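Local coordinates for protein Afp2 (PDB 6RBN) that probably builds, as a tail-sheath-family subunit, the contractile helical sheath around the inner tube of the anti-feeding prophage, a contractile injection system, at residues 150-161 with 219-227; 176-184 with 194-202. One frame throughout, in Å; residues are numbered along the deposited sequence.

Contact 1: residues 150-161 with 219-227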
loop_
_atom_site.group_PDB
_atom_site.type_symbol
_atom_site.label_atom_id
_atom_site.label_comp_id
_atom_site.label_asym_id
_atom_site.label_seq_id
_atom_site.Cartn_x
_atom_site.Cartn_y
_atom_site.Cartn_z
ATOM N N TYR C 150 -102.447 -0.147 -6.230
ATOM C CA TYR C 150 -101.062 0.271 -6.343
ATOM C C TYR C 150 -100.151 -0.650 -5.544
ATOM O O TYR C 150 -100.584 -1.264 -4.565
ATOM C CB TYR C 150 -100.907 1.702 -5.845
ATOM C CG TYR C 150 -101.724 2.678 -6.639
ATOM C CD1 TYR C 150 -101.307 3.096 -7.890
ATOM C CD2 TYR C 150 -102.917 3.176 -6.140
ATOM C CE1 TYR C 150 -102.053 3.982 -8.622
ATOM C CE2 TYR C 150 -103.672 4.064 -6.867
ATOM C CZ TYR C 150 -103.235 4.463 -8.105
ATOM O OH TYR C 150 -103.985 5.348 -8.835
ATOM N N PRO C 151 -98.879 -0.777 -5.948
ATOM C CA PRO C 151 -97.930 -1.574 -5.157
ATOM C C PRO C 151 -97.579 -0.946 -3.816
ATOM O O PRO C 151 -97.958 0.192 -3.532
ATOM C CB PRO C 151 -96.700 -1.651 -6.068
ATOM C CG PRO C 151 -97.228 -1.435 -7.436
ATOM C CD PRO C 151 -98.339 -0.454 -7.280
ATOM N N THR C 152 -96.852 -1.683 -2.980
ATOM C CA THR C 152 -96.423 -1.191 -1.677
ATOM C C THR C 152 -94.905 -1.002 -1.664
ATOM O O THR C 152 -94.289 -0.832 -0.606
ATOM C CB THR C 152 -96.893 -2.158 -0.582
ATOM O OG1 THR C 152 -98.188 -2.652 -0.935
ATOM C CG2 THR C 152 -97.086 -1.440 0.758
ATOM N N SER C 153 -94.293 -1.019 -2.838
ATOM C CA SER C 153 -92.856 -0.886 -2.976
ATOM C C SER C 153 -92.427 0.556 -2.720
ATOM O O SER C 153 -93.185 1.490 -2.982
ATOM C CB SER C 153 -92.423 -1.303 -4.375
ATOM O OG SER C 153 -92.917 -0.388 -5.331
ATOM N N PRO C 154 -91.208 0.769 -2.220
ATOM C CA PRO C 154 -90.698 2.132 -2.037
ATOM C C PRO C 154 -90.178 2.798 -3.300
ATOM O O PRO C 154 -89.478 3.804 -3.195
ATOM C CB PRO C 154 -89.551 1.923 -1.045
ATOM C CG PRO C 154 -89.084 0.562 -1.296
ATOM C CD PRO C 154 -90.307 -0.232 -1.623
ATOM N N PHE C 155 -90.476 2.261 -4.480
ATOM C CA PHE C 155 -89.942 2.747 -5.740
ATOM C C PHE C 155 -90.990 3.454 -6.589
ATOM O O PHE C 155 -90.793 3.610 -7.797
ATOM C CB PHE C 155 -89.340 1.584 -6.522
ATOM C CG PHE C 155 -88.122 0.983 -5.889
ATOM C CD1 PHE C 155 -86.870 1.474 -6.173
ATOM C CD2 PHE C 155 -88.240 -0.070 -4.993
ATOM C CE1 PHE C 155 -85.753 0.921 -5.609
ATOM C CE2 PHE C 155 -87.116 -0.620 -4.408
ATOM C CZ PHE C 155 -85.873 -0.122 -4.714
ATOM N N GLY C 156 -92.101 3.881 -5.992
ATOM C CA GLY C 156 -93.179 4.459 -6.763
ATOM C C GLY C 156 -93.897 5.559 -6.008
ATOM O O GLY C 156 -93.819 5.665 -4.784
ATOM N N ALA C 157 -94.600 6.384 -6.781
ATOM C CA ALA C 157 -95.504 7.398 -6.261
ATOM C C ALA C 157 -96.628 7.586 -7.271
ATOM O O ALA C 157 -96.504 7.196 -8.433
ATOM C CB ALA C 157 -94.778 8.710 -5.984
ATOM N N VAL C 158 -97.727 8.194 -6.832
ATOM C CA VAL C 158 -98.994 8.073 -7.544
ATOM C C VAL C 158 -99.377 9.350 -8.288
ATOM O O VAL C 158 -99.766 9.265 -9.451
ATOM C CB VAL C 158 -100.105 7.621 -6.576
ATOM C CG1 VAL C 158 -101.422 7.486 -7.303
ATOM C CG2 VAL C 158 -99.723 6.302 -5.982
ATOM N N PHE C 159 -99.293 10.528 -7.647
ATOM C CA PHE C 159 -99.537 11.831 -8.288
ATOM C C PHE C 159 -100.935 11.966 -8.889
ATOM O O PHE C 159 -101.084 11.796 -10.095
ATOM C CB PHE C 159 -98.474 12.139 -9.346
ATOM C CG PHE C 159 -97.102 12.274 -8.785
ATOM C CD1 PHE C 159 -96.715 13.436 -8.144
ATOM C CD2 PHE C 159 -96.196 11.235 -8.889
ATOM C CE1 PHE C 159 -95.452 13.560 -7.622
ATOM C CE2 PHE C 159 -94.933 11.355 -8.375
ATOM C CZ PHE C 159 -94.558 12.518 -7.737
ATOM N N TYR C 160 -101.966 12.168 -8.048
ATOM C CA TYR C 160 -103.357 12.034 -8.495
ATOM C C TYR C 160 -103.810 12.983 -9.612
ATOM O O TYR C 160 -104.162 12.472 -10.690
ATOM C CB TYR C 160 -104.293 12.099 -7.280
ATOM C CG TYR C 160 -105.732 12.431 -7.606
ATOM C CD1 TYR C 160 -106.548 11.538 -8.277
ATOM C CD2 TYR C 160 -106.280 13.641 -7.208
ATOM C CE1 TYR C 160 -107.857 11.853 -8.570
ATOM C CE2 TYR C 160 -107.588 13.959 -7.486
ATOM C CZ TYR C 160 -108.370 13.063 -8.164
ATOM O OH TYR C 160 -109.675 13.381 -8.442
ATOM N N PRO C 161 -103.870 14.318 -9.443
ATOM C CA PRO C 161 -104.754 15.112 -10.317
ATOM C C PRO C 161 -104.290 15.253 -11.760
ATOM O O PRO C 161 -103.176 15.691 -12.049
ATOM C CB PRO C 161 -104.754 16.494 -9.646
ATOM C CG PRO C 161 -104.156 16.298 -8.314
ATOM C CD PRO C 161 -103.162 15.209 -8.513
ATOM N N GLY C 219 -99.535 6.827 4.737
ATOM C CA GLY C 219 -99.750 5.537 4.108
ATOM C C GLY C 219 -99.168 5.484 2.711
ATOM O O GLY C 219 -97.952 5.367 2.527
ATOM N N LYS C 220 -100.036 5.556 1.699
ATOM C CA LYS C 220 -99.581 5.292 0.341
ATOM C C LYS C 220 -99.582 6.550 -0.525
ATOM O O LYS C 220 -99.383 6.460 -1.742
ATOM C CB LYS C 220 -100.419 4.181 -0.281
ATOM C CG LYS C 220 -100.160 2.839 0.382
ATOM C CD LYS C 220 -101.021 1.733 -0.184
ATOM C CE LYS C 220 -100.554 1.334 -1.566
ATOM N NZ LYS C 220 -101.313 0.163 -2.078
ATOM N N ALA C 221 -99.833 7.719 0.075
ATOM C CA ALA C 221 -99.298 8.995 -0.412
ATOM C C ALA C 221 -99.673 9.434 -1.827
ATOM O O ALA C 221 -98.850 9.289 -2.735
ATOM C CB ALA C 221 -97.777 8.966 -0.299
ATOM N N LEU C 222 -100.915 9.889 -2.052
ATOM C CA LEU C 222 -101.344 10.341 -3.375
ATOM C C LEU C 222 -100.521 11.438 -4.036
ATOM O O LEU C 222 -100.526 11.483 -5.267
ATOM C CB LEU C 222 -102.802 10.826 -3.372
ATOM C CG LEU C 222 -103.913 9.825 -3.643
ATOM C CD1 LEU C 222 -105.245 10.528 -3.645
ATOM C CD2 LEU C 222 -103.684 9.239 -4.997
ATOM N N ASN C 223 -99.848 12.320 -3.284
ATOM C CA ASN C 223 -98.925 13.341 -3.830
ATOM C C ASN C 223 -99.608 14.290 -4.818
ATOM O O ASN C 223 -99.363 14.242 -6.025
ATOM C CB ASN C 223 -97.689 12.704 -4.471
ATOM C CG ASN C 223 -96.727 12.152 -3.456
ATOM O OD1 ASN C 223 -96.478 12.768 -2.425
ATOM N ND2 ASN C 223 -96.170 10.986 -3.743
ATOM N N MET C 224 -100.498 15.134 -4.294
ATOM C CA MET C 224 -101.283 16.119 -5.038
ATOM C C MET C 224 -100.524 17.017 -6.010
ATOM O O MET C 224 -99.333 17.285 -5.832
ATOM C CB MET C 224 -102.010 17.021 -4.049
ATOM C CG MET C 224 -103.346 16.520 -3.589
ATOM S SD MET C 224 -103.398 14.867 -2.912
ATOM C CE MET C 224 -104.354 14.092 -4.188
ATOM N N ILE C 225 -101.225 17.479 -7.040
ATOM C CA ILE C 225 -100.734 18.469 -7.992
ATOM C C ILE C 225 -101.652 19.673 -7.867
ATOM O O ILE C 225 -102.822 19.614 -8.266
ATOM C CB ILE C 225 -100.725 17.934 -9.428
ATOM C CG1 ILE C 225 -99.781 16.742 -9.549
ATOM C CG2 ILE C 225 -100.332 19.024 -10.403
ATOM C CD1 ILE C 225 -99.878 16.033 -10.866
ATOM N N ARG C 226 -101.137 20.763 -7.311
ATOM C CA ARG C 226 -101.955 21.904 -6.938
ATOM C C ARG C 226 -101.411 23.162 -7.593
ATOM O O ARG C 226 -100.247 23.230 -7.984
ATOM C CB ARG C 226 -101.993 22.068 -5.418
ATOM C CG ARG C 226 -102.702 20.949 -4.701
ATOM C CD ARG C 226 -102.605 21.136 -3.212
ATOM N NE ARG C 226 -103.221 22.389 -2.807
ATOM C CZ ARG C 226 -103.148 22.886 -1.581
ATOM N NH1 ARG C 226 -102.494 22.228 -0.640
ATOM N NH2 ARG C 226 -103.733 24.038 -1.297
ATOM N N THR C 227 -102.258 24.178 -7.699
ATOM C CA THR C 227 -101.852 25.468 -8.233
ATOM C C THR C 227 -101.849 26.505 -7.116
ATOM O O THR C 227 -102.673 26.446 -6.197
ATOM C CB THR C 227 -102.749 25.902 -9.398
ATOM O OG1 THR C 227 -102.303 27.163 -9.907
ATOM C CG2 THR C 227 -104.217 25.986 -8.998
#
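Phe-159 and Asn-223 meet where two largely irregular segments run side by side in the subtilisin-like domain of a phage tail sheath protein: 150-161 carries strand 156-157, the outermost, within this chain, of the mixed sheet, and 219-227 leads into the two-stranded sheet of 225-226 and 234-235. The densely packed part runs from this pair to Pro-161 and Ile-225. Asn-223 lays its CB over one face of the Phe-159 ring, 4.2 Å from the centroid, a CH-pi contact, while its ND2 turns to the backbone O of Arg-239 and rests beside the Ala-157 methyl. A short polar head on an apolar CB serves both needs in a buried place. Ile-250 of helix 250-267 also touches the Phe-159 side chain. Leu-222 O takes Tyr-160 N at 3.2 Å and, weakly, Phe-159 N. The CD2 methyl of Leu-222 touches both Val-158 CG1 and Tyr-160 CB, at 3.7 Å each. The bent chain of Met-224 brings CE back to Tyr-160 CD2; the Tyr-160 hydroxyl bonds to the backbone O of Glu-135 and N of Ile-137. Pro-161, with no N-H to satisfy, sets its ring against Ile-225, CD lying 3.8 Å from CB.

The other end is looser and nearer solvent. Lys-220 spans the wider gap beside exposed Thr-152, its chain bent at CG-CD (chi3 73°) so that the ammonium turns to backbone oxygens; a long, flexible residue suits this distance. Its NZ also bonds to Met-147 O. Within the contact, NZ reaches Tyr-150 O at 3.0 Å from above the carbonyl plane, 54° out of it.

Contact 2: residues 176-184 with 194-202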
loop_
_atom_site.group_PDB
_atom_site.type_symbol
_atom_site.label_atom_id
_atom_site.label_comp_id
_atom_site.label_asym_id
_atom_site.label_seq_id
_atom_site.Cartn_x
_atom_site.Cartn_y
_atom_site.Cartn_z
ATOM N N ILE C 176 -96.698 15.119 -15.568
ATOM C CA ILE C 176 -96.527 16.360 -14.825
ATOM C C ILE C 176 -95.461 16.177 -13.756
ATOM O O ILE C 176 -94.628 17.064 -13.525
ATOM C CB ILE C 176 -97.876 16.798 -14.229
ATOM C CG1 ILE C 176 -98.890 17.031 -15.346
ATOM C CG2 ILE C 176 -97.733 18.056 -13.409
ATOM C CD1 ILE C 176 -100.301 17.197 -14.854
ATOM N N ALA C 177 -95.440 15.009 -13.116
ATOM C CA ALA C 177 -94.399 14.712 -12.144
ATOM C C ALA C 177 -93.060 14.455 -12.816
ATOM O O ALA C 177 -92.017 14.794 -12.250
ATOM C CB ALA C 177 -94.797 13.509 -11.303
ATOM N N ALA C 178 -93.062 13.868 -14.012
ATOM C CA ALA C 178 -91.814 13.570 -14.701
ATOM C C ALA C 178 -91.142 14.815 -15.255
ATOM O O ALA C 178 -89.924 14.809 -15.449
ATOM C CB ALA C 178 -92.056 12.572 -15.829
ATOM N N ALA C 179 -91.900 15.879 -15.512
ATOM C CA ALA C 179 -91.322 17.125 -15.990
ATOM C C ALA C 179 -90.827 18.019 -14.869
ATOM O O ALA C 179 -89.984 18.886 -15.117
ATOM C CB ALA C 179 -92.341 17.896 -16.827
ATOM N N SER C 180 -91.332 17.844 -13.651
ATOM C CA SER C 180 -90.752 18.535 -12.511
ATOM C C SER C 180 -89.506 17.836 -11.996
ATOM O O SER C 180 -88.695 18.470 -11.316
ATOM C CB SER C 180 -91.776 18.661 -11.386
ATOM O OG SER C 180 -92.108 17.394 -10.861
ATOM N N ILE C 181 -89.341 16.547 -12.298
ATOM C CA ILE C 181 -88.119 15.834 -11.939
ATOM C C ILE C 181 -86.952 16.302 -12.802
ATOM O O ILE C 181 -85.820 16.429 -12.319
ATOM C CB ILE C 181 -88.363 14.313 -12.034
ATOM C CG1 ILE C 181 -89.232 13.846 -10.870
ATOM C CG2 ILE C 181 -87.087 13.505 -12.051
ATOM C CD1 ILE C 181 -89.686 12.419 -10.994
ATOM N N THR C 182 -87.218 16.613 -14.072
ATOM C CA THR C 182 -86.170 17.058 -14.987
ATOM C C THR C 182 -85.597 18.406 -14.570
ATOM O O THR C 182 -84.374 18.586 -14.525
ATOM C CB THR C 182 -86.725 17.154 -16.403
ATOM O OG1 THR C 182 -87.296 15.901 -16.759
ATOM C CG2 THR C 182 -85.622 17.479 -17.387
ATOM N N GLN C 183 -86.467 19.363 -14.255
ATOM C CA GLN C 183 -86.006 20.683 -13.858
ATOM C C GLN C 183 -85.419 20.694 -12.457
ATOM O O GLN C 183 -84.642 21.598 -12.133
ATOM C CB GLN C 183 -87.156 21.676 -13.963
ATOM C CG GLN C 183 -87.574 21.969 -15.383
ATOM C CD GLN C 183 -88.762 22.893 -15.456
ATOM O OE1 GLN C 183 -89.395 23.190 -14.445
ATOM N NE2 GLN C 183 -89.054 23.382 -16.650
ATOM N N THR C 184 -85.766 19.718 -11.620
ATOM C CA THR C 184 -85.165 19.632 -10.297
ATOM C C THR C 184 -83.774 19.015 -10.361
ATOM O O THR C 184 -82.848 19.505 -9.707
ATOM C CB THR C 184 -86.068 18.821 -9.368
ATOM O OG1 THR C 184 -87.368 19.418 -9.338
ATOM C CG2 THR C 184 -85.515 18.797 -7.957
ATOM N N PRO C 194 -88.790 17.163 -5.856
ATOM C CA PRO C 194 -89.386 17.724 -7.073
ATOM C C PRO C 194 -90.643 18.551 -6.853
ATOM O O PRO C 194 -91.341 18.831 -7.828
ATOM C CB PRO C 194 -89.719 16.469 -7.894
ATOM C CG PRO C 194 -88.872 15.395 -7.333
ATOM C CD PRO C 194 -88.786 15.693 -5.880
ATOM N N ALA C 195 -90.956 18.959 -5.623
ATOM C CA ALA C 195 -92.260 19.528 -5.311
ATOM C C ALA C 195 -92.438 20.956 -5.816
ATOM O O ALA C 195 -93.201 21.183 -6.756
ATOM C CB ALA C 195 -92.494 19.481 -3.803
ATOM N N ASN C 196 -91.694 21.917 -5.274
ATOM C CA ASN C 196 -91.964 23.325 -5.561
ATOM C C ASN C 196 -91.450 23.794 -6.920
ATOM O O ASN C 196 -91.362 25.006 -7.138
ATOM C CB ASN C 196 -91.383 24.215 -4.464
ATOM C CG ASN C 196 -92.239 24.239 -3.227
ATOM O OD1 ASN C 196 -93.457 24.342 -3.312
ATOM N ND2 ASN C 196 -91.609 24.143 -2.066
ATOM N N GLN C 197 -91.106 22.889 -7.826
ATOM C CA GLN C 197 -90.756 23.273 -9.183
ATOM C C GLN C 197 -92.030 23.501 -9.983
ATOM O O GLN C 197 -92.945 22.674 -9.957
ATOM C CB GLN C 197 -89.899 22.195 -9.836
ATOM C CG GLN C 197 -89.412 22.572 -11.201
ATOM C CD GLN C 197 -88.442 23.725 -11.160
ATOM O OE1 GLN C 197 -87.577 23.791 -10.289
ATOM N NE2 GLN C 197 -88.581 24.648 -12.101
ATOM N N ALA C 198 -92.089 24.625 -10.690
ATOM C CA ALA C 198 -93.280 25.017 -11.433
ATOM C C ALA C 198 -93.209 24.440 -12.840
ATOM O O ALA C 198 -92.329 24.806 -13.625
ATOM C CB ALA C 198 -93.409 26.536 -11.474
ATOM N N VAL C 199 -94.126 23.541 -13.157
ATOM C CA VAL C 199 -94.275 23.030 -14.512
ATOM C C VAL C 199 -95.199 23.981 -15.267
ATOM O O VAL C 199 -96.152 24.531 -14.709
ATOM C CB VAL C 199 -94.768 21.561 -14.496
ATOM C CG1 VAL C 199 -96.136 21.420 -13.876
ATOM C CG2 VAL C 199 -94.766 20.951 -15.874
ATOM N N ASN C 200 -94.881 24.241 -16.530
ATOM C CA ASN C 200 -95.537 25.282 -17.305
ATOM C C ASN C 200 -96.378 24.680 -18.420
ATOM O O ASN C 200 -96.117 23.573 -18.895
ATOM C CB ASN C 200 -94.515 26.246 -17.908
ATOM C CG ASN C 200 -93.866 27.127 -16.867
ATOM O OD1 ASN C 200 -94.534 27.640 -15.972
ATOM N ND2 ASN C 200 -92.557 27.307 -16.977
ATOM N N GLY C 201 -97.393 25.431 -18.834
ATOM C CA GLY C 201 -98.241 25.036 -19.936
ATOM C C GLY C 201 -99.348 24.069 -19.594
ATOM O O GLY C 201 -100.152 23.744 -20.473
ATOM N N VAL C 202 -99.440 23.621 -18.345
ATOM C CA VAL C 202 -100.452 22.661 -17.937
ATOM C C VAL C 202 -101.111 23.196 -16.672
ATOM O O VAL C 202 -100.503 23.945 -15.906
ATOM C CB VAL C 202 -99.838 21.245 -17.737
ATOM C CG1 VAL C 202 -98.913 21.193 -16.533
ATOM C CG2 VAL C 202 -100.906 20.159 -17.674
#
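Gln-197 crosses Gln-183 at about a right angle, joining helix 173-187 to the irregular segment that packs back against it. Gln-197 CB sits 3.8 Å from Thr-184 OG1. CG lies anti to the backbone N (chi1 -176°), which carries the chain toward the helix, 3.7 Å from Gln-183 CB and near its OE1; CD, turned by a bend at chi2 (66°), packs on that same CB. At the tip, NE2 gives a weak hydrogen bond to Gln-183 OE1, 2.9 Å long, with the two amide planes 84° apart, while OE1 has a distant neighbour in Gln-183 O, at 4.1 Å. Glutamine suits both positions: apolar methylenes to pack and an amide to pair.

Deeper in, hydroxyls serve the helix. Thr-184 OG1 bonds to Ser-180 O at 2.6 Å, and Ser-180 OG to Ala-177 O, so small polar residues can face the segment, hydroxyls occupied. Pro-194, compact and rigid, lies side by side with Ile-181, CG to CG1 3.9 Å. Val-199 spreads its methyls over Ile-176 CG2 and Ala-179 CB.

Leu-73 of helix 66-75 also touches Ala-179 and Val-199, while Ala-178 and Ile-181 rest on strands 102-105 and 127-129, placing the helix between the sheet and segment 194-202.

How the contacts relate
Contact 2 is nested along the chain within the loop that contact 1 closes: strand 156-157 is followed by helix 173-187, then by 194-202, before the chain comes back at 219-227. Their centres are about 15 Å apart, yet their side chains pack directly. Phe-159 CD2 meets Ala-177 CB at 3.6 Å, where an alanine lets the ring approach the helix, and Ile-225 CD1 touches Ile-176 CG2 at 3.9 Å. Ile-176 thus takes part in both contacts, and its CD1 also comes within 4.3 Å of Pro-161 O. At this junction their buried apolar side chains meet within the subtilisin-like domain, where both chain segments of contact 1 converge with the helix of contact 2.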